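Local coordinates for monomethylamine corrinoid protein 1 (Methanosarcina barkeri, PDB 3EZX) that carries methyl groups on a bound corrinoid cofactor from the methyltransferase MtmB to MtbA during methanogenesis from monomethylamine, at residues A[23-28]-A[36-41]; A[137-142]-A[172-177]; A[179-184]-A[205-210]. All blocks are in the same frame, centred on the assembly; numbering follows the deposited sequence.

Contact 1: residues A[23-28]-A[36-41]; sequences ELCKEA and LDIITK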
loop_
_atom_site.group_PDB
_atom_site.type_symbol
_atom_site.label_atom_id
_atom_site.label_comp_id
_atom_site.label_asym_id
_atom_site.label_seq_id
_atom_site.Cartn_x
_atom_site.Cartn_y
_atom_site.Cartn_z
ATOM N N GLU A 23 6.451 -13.817 -15.346
ATOM C CA GLU A 23 6.572 -13.945 -16.796
ATOM C C GLU A 23 5.500 -13.163 -17.541
ATOM O O GLU A 23 5.778 -12.508 -18.546
ATOM C CB GLU A 23 6.498 -15.423 -17.187
ATOM C CG GLU A 23 7.507 -16.297 -16.460
ATOM C CD GLU A 23 8.905 -15.706 -16.475
ATOM O OE1 GLU A 23 9.133 -14.688 -15.786
ATOM O OE2 GLU A 23 9.775 -16.256 -17.180
ATOM N N LEU A 24 4.273 -13.244 -17.037
ATOM C CA LEU A 24 3.138 -12.557 -17.637
ATOM C C LEU A 24 3.253 -11.048 -17.474
ATOM O O LEU A 24 2.851 -10.282 -18.344
ATOM C CB LEU A 24 1.846 -13.052 -16.999
ATOM C CG LEU A 24 1.556 -14.542 -17.213
ATOM C CD1 LEU A 24 0.352 -14.976 -16.387
ATOM C CD2 LEU A 24 1.308 -14.782 -18.682
ATOM N N CYS A 25 3.809 -10.622 -16.349
ATOM C CA CYS A 25 3.983 -9.203 -16.102
ATOM C C CYS A 25 4.937 -8.657 -17.149
ATOM O O CYS A 25 4.790 -7.527 -17.611
ATOM C CB CYS A 25 4.551 -8.973 -14.704
ATOM S SG CYS A 25 3.317 -8.952 -13.404
ATOM N N LYS A 26 5.913 -9.472 -17.527
ATOM C CA LYS A 26 6.877 -9.066 -18.534
ATOM C C LYS A 26 6.214 -9.102 -19.905
ATOM O O LYS A 26 6.434 -8.214 -20.731
ATOM C CB LYS A 26 8.094 -9.992 -18.520
ATOM C CG LYS A 26 8.929 -9.906 -17.256
ATOM C CD LYS A 26 10.078 -10.904 -17.280
ATOM C CE LYS A 26 10.882 -10.840 -15.992
ATOM N NZ LYS A 26 11.995 -11.826 -15.970
ATOM N N GLU A 27 5.399 -10.128 -20.139
ATOM C CA GLU A 27 4.699 -10.278 -21.411
ATOM C C GLU A 27 3.803 -9.082 -21.673
ATOM O O GLU A 27 3.822 -8.501 -22.757
ATOM C CB GLU A 27 3.837 -11.544 -21.416
ATOM C CG GLU A 27 3.066 -11.754 -22.718
ATOM C CD GLU A 27 2.104 -12.926 -22.656
ATOM O OE1 GLU A 27 2.520 -14.028 -22.242
ATOM O OE2 GLU A 27 0.928 -12.744 -23.030
ATOM N N ALA A 28 3.011 -8.726 -20.671
ATOM C CA ALA A 28 2.098 -7.608 -20.793
ATOM C C ALA A 28 2.894 -6.326 -20.921
ATOM O O ALA A 28 2.593 -5.472 -21.758
ATOM C CB ALA A 28 1.197 -7.543 -19.570
ATOM N N LEU A 36 0.871 -0.044 -14.027
ATOM C CA LEU A 36 -0.253 0.189 -13.126
ATOM C C LEU A 36 -1.550 -0.462 -13.618
ATOM O O LEU A 36 -2.391 -0.863 -12.820
ATOM C CB LEU A 36 -0.446 1.687 -12.927
ATOM C CG LEU A 36 -1.022 2.157 -11.590
ATOM C CD1 LEU A 36 -0.221 1.589 -10.412
ATOM C CD2 LEU A 36 -0.982 3.673 -11.571
ATOM N N ASP A 37 -1.708 -0.583 -14.932
ATOM C CA ASP A 37 -2.901 -1.221 -15.484
ATOM C C ASP A 37 -2.806 -2.722 -15.261
ATOM O O ASP A 37 -3.811 -3.396 -15.053
ATOM C CB ASP A 37 -3.037 -0.913 -16.975
ATOM C CG ASP A 37 -3.530 0.495 -17.229
ATOM O OD1 ASP A 37 -2.891 1.442 -16.724
ATOM O OD2 ASP A 37 -4.552 0.651 -17.930
ATOM N N ILE A 38 -1.581 -3.235 -15.306
ATOM C CA ILE A 38 -1.320 -4.650 -15.072
ATOM C C ILE A 38 -1.783 -4.982 -13.654
ATOM O O ILE A 38 -2.338 -6.050 -13.403
ATOM C CB ILE A 38 0.188 -4.962 -15.189
ATOM C CG1 ILE A 38 0.650 -4.749 -16.638
ATOM C CG2 ILE A 38 0.465 -6.379 -14.731
ATOM C CD1 ILE A 38 2.139 -4.970 -16.837
ATOM N N ILE A 39 -1.542 -4.053 -12.732
ATOM C CA ILE A 39 -1.935 -4.234 -11.342
ATOM C C ILE A 39 -3.442 -4.082 -11.136
ATOM O O ILE A 39 -4.127 -5.030 -10.750
ATOM C CB ILE A 39 -1.220 -3.221 -10.418
ATOM C CG1 ILE A 39 0.281 -3.474 -10.428
ATOM C CG2 ILE A 39 -1.764 -3.322 -8.993
ATOM C CD1 ILE A 39 1.060 -2.483 -9.600
ATOM N N THR A 40 -3.961 -2.892 -11.417
ATOM C CA THR A 40 -5.379 -2.614 -11.216
ATOM C C THR A 40 -6.356 -3.390 -12.097
ATOM O O THR A 40 -7.463 -3.690 -11.660
ATOM C CB THR A 40 -5.674 -1.104 -11.366
ATOM O OG1 THR A 40 -5.584 -0.727 -12.746
ATOM C CG2 THR A 40 -4.668 -0.292 -10.558
ATOM N N LYS A 41 -5.968 -3.716 -13.325
ATOM C CA LYS A 41 -6.876 -4.458 -14.199
ATOM C C LYS A 41 -6.594 -5.957 -14.277
ATOM O O LYS A 41 -7.368 -6.707 -14.881
ATOM C CB LYS A 41 -6.872 -3.855 -15.607
ATOM C CG LYS A 41 -7.601 -2.522 -15.691
ATOM C CD LYS A 41 -7.510 -1.912 -17.078
ATOM C CE LYS A 41 -8.191 -0.549 -17.116
ATOM N NZ LYS A 41 -8.004 0.136 -18.428
#

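Contact 2: residues A[137-142]-A[172-177]; sequences EEAAKH and EKLRDS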
loop_
_atom_site.group_PDB
_atom_site.type_symbol
_atom_site.label_atom_id
_atom_site.label_comp_id
_atom_site.label_asym_id
_atom_site.label_seq_id
_atom_site.Cartn_x
_atom_site.Cartn_y
_atom_site.Cartn_z
ATOM N N GLU A 137 8.871 8.596 16.935
ATOM C CA GLU A 137 10.277 8.958 17.045
ATOM C C GLU A 137 10.797 9.438 15.700
ATOM O O GLU A 137 11.601 10.370 15.630
ATOM C CB GLU A 137 11.106 7.766 17.539
ATOM C CG GLU A 137 11.136 7.634 19.056
ATOM C CD GLU A 137 11.915 6.421 19.536
ATOM O OE1 GLU A 137 13.004 6.150 18.984
ATOM O OE2 GLU A 137 11.443 5.747 20.477
ATOM N N GLU A 138 10.326 8.804 14.632
ATOM C CA GLU A 138 10.746 9.166 13.285
ATOM C C GLU A 138 10.208 10.550 12.939
ATOM O O GLU A 138 10.911 11.368 12.341
ATOM C CB GLU A 138 10.222 8.140 12.280
ATOM C CG GLU A 138 10.899 8.186 10.919
ATOM C CD GLU A 138 12.391 7.917 11.006
ATOM O OE1 GLU A 138 12.795 7.097 11.857
ATOM O OE2 GLU A 138 13.159 8.513 10.218
ATOM N N ALA A 139 8.961 10.808 13.326
ATOM C CA ALA A 139 8.325 12.093 13.057
ATOM C C ALA A 139 9.010 13.221 13.825
ATOM O O ALA A 139 9.095 14.350 13.341
ATOM C CB ALA A 139 6.848 12.033 13.425
ATOM N N ALA A 140 9.495 12.906 15.023
ATOM C CA ALA A 140 10.174 13.881 15.869
ATOM C C ALA A 140 11.484 14.340 15.239
ATOM O O ALA A 140 11.793 15.528 15.233
ATOM C CB ALA A 140 10.440 13.279 17.249
ATOM N N LYS A 141 12.253 13.390 14.712
ATOM C CA LYS A 141 13.531 13.695 14.077
ATOM C C LYS A 141 13.327 14.652 12.910
ATOM O O LYS A 141 14.249 15.361 12.512
ATOM C CB LYS A 141 14.192 12.413 13.551
ATOM C CG LYS A 141 14.403 11.319 14.589
ATOM C CD LYS A 141 14.905 10.036 13.938
ATOM C CE LYS A 141 14.927 8.875 14.924
ATOM N NZ LYS A 141 15.263 7.580 14.263
ATOM N N HIS A 142 12.115 14.665 12.363
ATOM C CA HIS A 142 11.796 15.522 11.227
ATOM C C HIS A 142 10.784 16.611 11.575
ATOM O O HIS A 142 10.062 17.100 10.706
ATOM C CB HIS A 142 11.261 14.667 10.073
ATOM C CG HIS A 142 12.276 13.730 9.495
ATOM N ND1 HIS A 142 13.342 14.165 8.739
ATOM C CD2 HIS A 142 12.397 12.384 9.575
ATOM C CE1 HIS A 142 14.076 13.127 8.378
ATOM N NE2 HIS A 142 13.524 12.035 8.872
ATOM N N GLU A 172 2.624 14.346 22.414
ATOM C CA GLU A 172 3.965 14.840 22.150
ATOM C C GLU A 172 3.890 16.107 21.319
ATOM O O GLU A 172 4.868 16.502 20.684
ATOM C CB GLU A 172 4.781 13.779 21.412
ATOM C CG GLU A 172 4.994 12.504 22.212
ATOM C CD GLU A 172 5.850 12.726 23.445
ATOM O OE1 GLU A 172 7.032 13.100 23.285
ATOM O OE2 GLU A 172 5.341 12.527 24.570
ATOM N N LYS A 173 2.718 16.735 21.332
ATOM C CA LYS A 173 2.483 17.969 20.591
ATOM C C LYS A 173 3.353 17.997 19.340
ATOM O O LYS A 173 4.213 18.861 19.177
ATOM C CB LYS A 173 2.785 19.176 21.489
ATOM C CG LYS A 173 2.038 19.136 22.823
ATOM C CD LYS A 173 2.213 20.417 23.626
ATOM C CE LYS A 173 1.419 20.360 24.927
ATOM N NZ LYS A 173 1.446 21.653 25.670
ATOM N N LEU A 174 3.115 17.027 18.462
ATOM C CA LEU A 174 3.868 16.881 17.222
ATOM C C LEU A 174 2.896 16.839 16.041
ATOM O O LEU A 174 3.273 17.072 14.889
ATOM C CB LEU A 174 4.670 15.579 17.290
ATOM C CG LEU A 174 5.930 15.431 16.442
ATOM C CD1 LEU A 174 6.927 16.503 16.826
ATOM C CD2 LEU A 174 6.531 14.051 16.665
ATOM N N ARG A 175 1.640 16.547 16.358
ATOM C CA ARG A 175 0.554 16.439 15.389
ATOM C C ARG A 175 0.481 17.521 14.312
ATOM O O ARG A 175 0.918 17.320 13.183
ATOM C CB ARG A 175 -0.783 16.397 16.131
ATOM C CG ARG A 175 -2.001 16.314 15.226
ATOM C CD ARG A 175 -2.050 14.989 14.488
ATOM N NE ARG A 175 -3.218 14.901 13.619
ATOM C CZ ARG A 175 -3.332 15.517 12.447
ATOM N NH1 ARG A 175 -2.344 16.272 11.982
ATOM N NH2 ARG A 175 -4.447 15.382 11.745
ATOM N N ASP A 176 -0.091 18.660 14.680
ATOM C CA ASP A 176 -0.282 19.785 13.771
ATOM C C ASP A 176 0.869 20.125 12.825
ATOM O O ASP A 176 0.674 20.848 11.849
ATOM C CB ASP A 176 -0.678 21.019 14.583
ATOM C CG ASP A 176 -1.841 20.742 15.523
ATOM O OD1 ASP A 176 -2.859 20.175 15.066
ATOM O OD2 ASP A 176 -1.739 21.091 16.718
ATOM N N SER A 177 2.063 19.609 13.099
ATOM C CA SER A 177 3.209 19.879 12.235
ATOM C C SER A 177 3.338 18.839 11.118
ATOM O O SER A 177 4.141 19.009 10.199
ATOM C CB SER A 177 4.506 19.927 13.056
ATOM O OG SER A 177 4.805 18.669 13.639
#

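Contact 3: residues A[179-184]-A[205-210]; sequences KCMFGG and AEAAKV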
loop_
_atom_site.group_PDB
_atom_site.type_symbol
_atom_site.label_atom_id
_atom_site.label_comp_id
_atom_site.label_asym_id
_atom_site.label_seq_id
_atom_site.Cartn_x
_atom_site.Cartn_y
_atom_site.Cartn_z
ATOM N N LYS A 179 1.089 15.859 8.470
ATOM C CA LYS A 179 -0.174 15.411 7.887
ATOM C C LYS A 179 -0.226 13.882 7.991
ATOM O O LYS A 179 0.781 13.210 7.767
ATOM C CB LYS A 179 -0.240 15.875 6.428
ATOM C CG LYS A 179 1.031 15.563 5.659
ATOM C CD LYS A 179 1.294 16.523 4.506
ATOM C CE LYS A 179 2.633 16.180 3.857
ATOM N NZ LYS A 179 3.054 17.104 2.780
ATOM N N CYS A 180 -1.389 13.334 8.340
ATOM C CA CYS A 180 -1.539 11.885 8.500
ATOM C C CYS A 180 -2.545 11.214 7.569
ATOM O O CYS A 180 -3.720 11.573 7.550
ATOM C CB CYS A 180 -1.928 11.561 9.945
ATOM S SG CYS A 180 -0.673 11.975 11.159
ATOM N N MET A 181 -2.075 10.224 6.816
ATOM C CA MET A 181 -2.925 9.476 5.894
ATOM C C MET A 181 -2.824 7.982 6.199
ATOM O O MET A 181 -1.745 7.395 6.110
ATOM C CB MET A 181 -2.508 9.747 4.436
ATOM C CG MET A 181 -3.361 9.021 3.388
ATOM S SD MET A 181 -2.928 9.407 1.659
ATOM C CE MET A 181 -1.437 8.460 1.461
ATOM N N PHE A 182 -3.945 7.376 6.579
ATOM C CA PHE A 182 -3.975 5.948 6.871
ATOM C C PHE A 182 -4.756 5.213 5.779
ATOM O O PHE A 182 -5.626 5.793 5.137
ATOM C CB PHE A 182 -4.620 5.678 8.237
ATOM C CG PHE A 182 -3.781 6.111 9.407
ATOM C CD1 PHE A 182 -4.008 7.333 10.035
ATOM C CD2 PHE A 182 -2.762 5.292 9.884
ATOM C CE1 PHE A 182 -3.228 7.732 11.118
ATOM C CE2 PHE A 182 -1.977 5.681 10.965
ATOM C CZ PHE A 182 -2.211 6.903 11.584
ATOM N N GLY A 183 -4.433 3.942 5.562
ATOM C CA GLY A 183 -5.127 3.163 4.547
ATOM C C GLY A 183 -5.106 1.677 4.856
ATOM O O GLY A 183 -4.710 1.273 5.949
ATOM N N GLY A 184 -5.535 0.853 3.908
ATOM C CA GLY A 184 -5.527 -0.579 4.144
ATOM C C GLY A 184 -6.703 -1.341 3.564
ATOM O O GLY A 184 -6.533 -2.189 2.684
ATOM N N ALA A 205 -2.714 4.734 -6.911
ATOM C CA ALA A 205 -2.996 5.911 -7.723
ATOM C C ALA A 205 -3.575 7.078 -6.924
ATOM O O ALA A 205 -2.963 8.144 -6.831
ATOM C CB ALA A 205 -3.946 5.537 -8.858
ATOM N N GLU A 206 -4.758 6.874 -6.354
ATOM C CA GLU A 206 -5.423 7.914 -5.581
ATOM C C GLU A 206 -4.559 8.349 -4.406
ATOM O O GLU A 206 -4.509 9.531 -4.061
ATOM C CB GLU A 206 -6.769 7.406 -5.074
ATOM C CG GLU A 206 -7.830 8.479 -4.983
ATOM C CD GLU A 206 -9.173 7.920 -4.570
ATOM O OE1 GLU A 206 -9.316 7.526 -3.393
ATOM O OE2 GLU A 206 -10.081 7.866 -5.427
ATOM N N ALA A 207 -3.882 7.385 -3.793
ATOM C CA ALA A 207 -3.017 7.669 -2.660
ATOM C C ALA A 207 -2.048 8.781 -3.035
ATOM O O ALA A 207 -1.865 9.735 -2.282
ATOM C CB ALA A 207 -2.253 6.415 -2.261
ATOM N N ALA A 208 -1.436 8.651 -4.207
ATOM C CA ALA A 208 -0.488 9.647 -4.688
ATOM C C ALA A 208 -1.163 11.009 -4.836
ATOM O O ALA A 208 -0.639 12.019 -4.367
ATOM C CB ALA A 208 0.103 9.205 -6.018
ATOM N N LYS A 209 -2.321 11.038 -5.492
ATOM C CA LYS A 209 -3.044 12.289 -5.672
ATOM C C LYS A 209 -3.357 12.922 -4.322
ATOM O O LYS A 209 -2.994 14.071 -4.075
ATOM C CB LYS A 209 -4.353 12.065 -6.434
ATOM C CG LYS A 209 -4.195 11.908 -7.934
ATOM C CD LYS A 209 -5.555 11.881 -8.619
ATOM C CE LYS A 209 -5.420 11.801 -10.133
ATOM N NZ LYS A 209 -6.755 11.785 -10.801
ATOM N N VAL A 210 -4.028 12.174 -3.452
ATOM C CA VAL A 210 -4.378 12.689 -2.136
ATOM C C VAL A 210 -3.148 13.192 -1.399
ATOM O O VAL A 210 -3.186 14.242 -0.760
ATOM C CB VAL A 210 -5.071 11.616 -1.275
ATOM C CG1 VAL A 210 -5.240 12.128 0.154
ATOM C CG2 VAL A 210 -6.430 11.263 -1.883
#

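Contact 1: residues A[23-28]-A[36-41]
Ile38, on helix 35-55, reaches Cys25 and Ala28 of helix 20-30 and accounts for more than half of the 131 Å² that the two segments bury against each other. Its CB bond is aimed at the partner helix, and the two branches leaving CB divide the work. The short one, CG2, stands anti to the backbone N and lies beside the sulfur of Cys25, with CG2 to SG at 4.1 Å. The longer one begins at CG1, which approaches Ala28 CB at 4.1 Å. From there the branch runs on fully extended (chi2 177°), so that its terminal CD1 meets two things at once: Ala28 CB at 3.9 Å and the carbonyl oxygen of Cys25, CD1 to O at 3.8 Å. The backbones come nearest at Cys25 and Ile38, whose CA atoms are 7.1 Å apart, and Ala28, one turn further along, offers a methyl group aimed at its partner.

These are two successive helices of the N-terminal helical bundle of the corrinoid protein. Helix 3-14 adds to the same packing, Leu9 touching Ile38 and Ile5 touching Ala28, while Ala74 of helix 61-82 lies against Cys25. Replacing Ile38 with an alanine would probably leave Ala28 CB and the Cys25 sulfur without their facing carbons, opening a gap between the helices. The polar side chains of 36-41 are occupied within their own helix, as in the Lys41 NZ to Asp37 OD2 salt bridge of 3.5 Å. With no hydrogen bond or ion pair linking the two segments, the interface is van der Waals packing of buried, mostly apolar atoms and depends on shape more than on bond direction.

Contact 2: residues A[137-142]-A[172-177]
Leu174 pushes its CD2 methyl against Ala139 and Ala140 near the end of helix 132-141, and these three residues hold nearly all of the 106 Å² buried here. Leucine supplies 58 Å², the alanines 24 and 22 Å². A single methyl does the touching: CD2 is 3.8 Å from Ala139 CB and 4.0 Å from Ala140 CB, and it comes still nearer the helix backbone, 3.6 Å from Ala140 N. The methyl therefore rests between two successive alanine side chains, where their small size probably lets it approach the main chain. The CB bond of Leu174 points at the helix; CG lies anti to the backbone N (chi1 -156°), which carries the branch outward from the loop.

In the Rossmann-like cobalamin-binding domain, helix 132-141 connects strand 122-125 to strand 147-152, and helix 161-171 connects strand 147-152 to strand 179-183. Segment 172-177 is the loop after that second helix, so the contact joins two successive beta-alpha-beta units beside the sheet. After the leucine, Ser177 OG donates a hydrogen bond back to Leu174 O, tilted 25° out of the carbonyl plane, though the placement of Ser177 is less certain. Arg175 has other partners, its NH2 forming a salt bridge with Asp198 and a hydrogen bond to Gly196 O, while Lys143 also touches the Leu174 side chain.

Contact 3: residues A[179-184]-A[205-210]
Met181 projects from strand 179-183, an outermost strand of the parallel Rossmann-like sheet, toward Ala207 and Val210 of helix 204-213. The strand and helix belong to the cobalamin-binding domain, and the methionine is one of the residues lining the pocket of the bound 5-hydroxybenzimidazolylcobamide. With CG anti to the backbone N (chi1 -179°) and chi2 also extended, the chain leaves the sheet straight and carries the sulfur to the helix. It then bends at SD (chi3 76°), turning the CE methyl across the helix face instead of into it.

The Met181 and Val210 side chains cross obliquely, the sulfur passing the CG1 branch of the valine with SD to CG1 at 3.9 Å. Val210 presents its CB bond to the strand, and only its CG1 branch meets the methionine. One turn earlier, Ala207 is met differently: its CB bond runs past the strand, and the CE methyl of Met181 approaches its CB at 4.3 Å. No hydrogen bond links the two segments, and of the 110 Å² buried, Met181 gives 62 Å². Met181 also touches Leu148 and Val150 of the neighbouring strand 147-152.

The other side of the strand is used differently, with Cys180 and Phe182 packing against helix 161-171; strand 179-183 is thus sandwiched between helices. At its end the chain reaches the cofactor, Gly184 O hydrogen-bonding to O7R of the cobamide. Back at the helix, the backbone oxygen of Ala207 faces the bent end of the methionine, 4.0 Å from Met181 CE and 4.1 Å from Met181 SD.

How the contacts relate
The three contacts follow one another along the chain, contact 1 in the N-terminal helical bundle, contacts 2 and 3 in the cobalamin-binding domain. Contact 3 belongs to the cofactor pocket: the Met181 side chain lies about 3 Å from the bound cobamide. Contact 1 is more remote, with the Ile38 side chain about 12 Å from that ligand. Contacts 1 and 3 have centres 23 Å apart, yet their nearest atoms approach to about 4 Å without touching. Contacts 2 and 3 nearly adjoin in sequence, through 172-177 and 179-184, although their centres are 19 Å apart. Contacts 1 and 2 are on opposite sides of the chain's centre, their centres 39 Å apart.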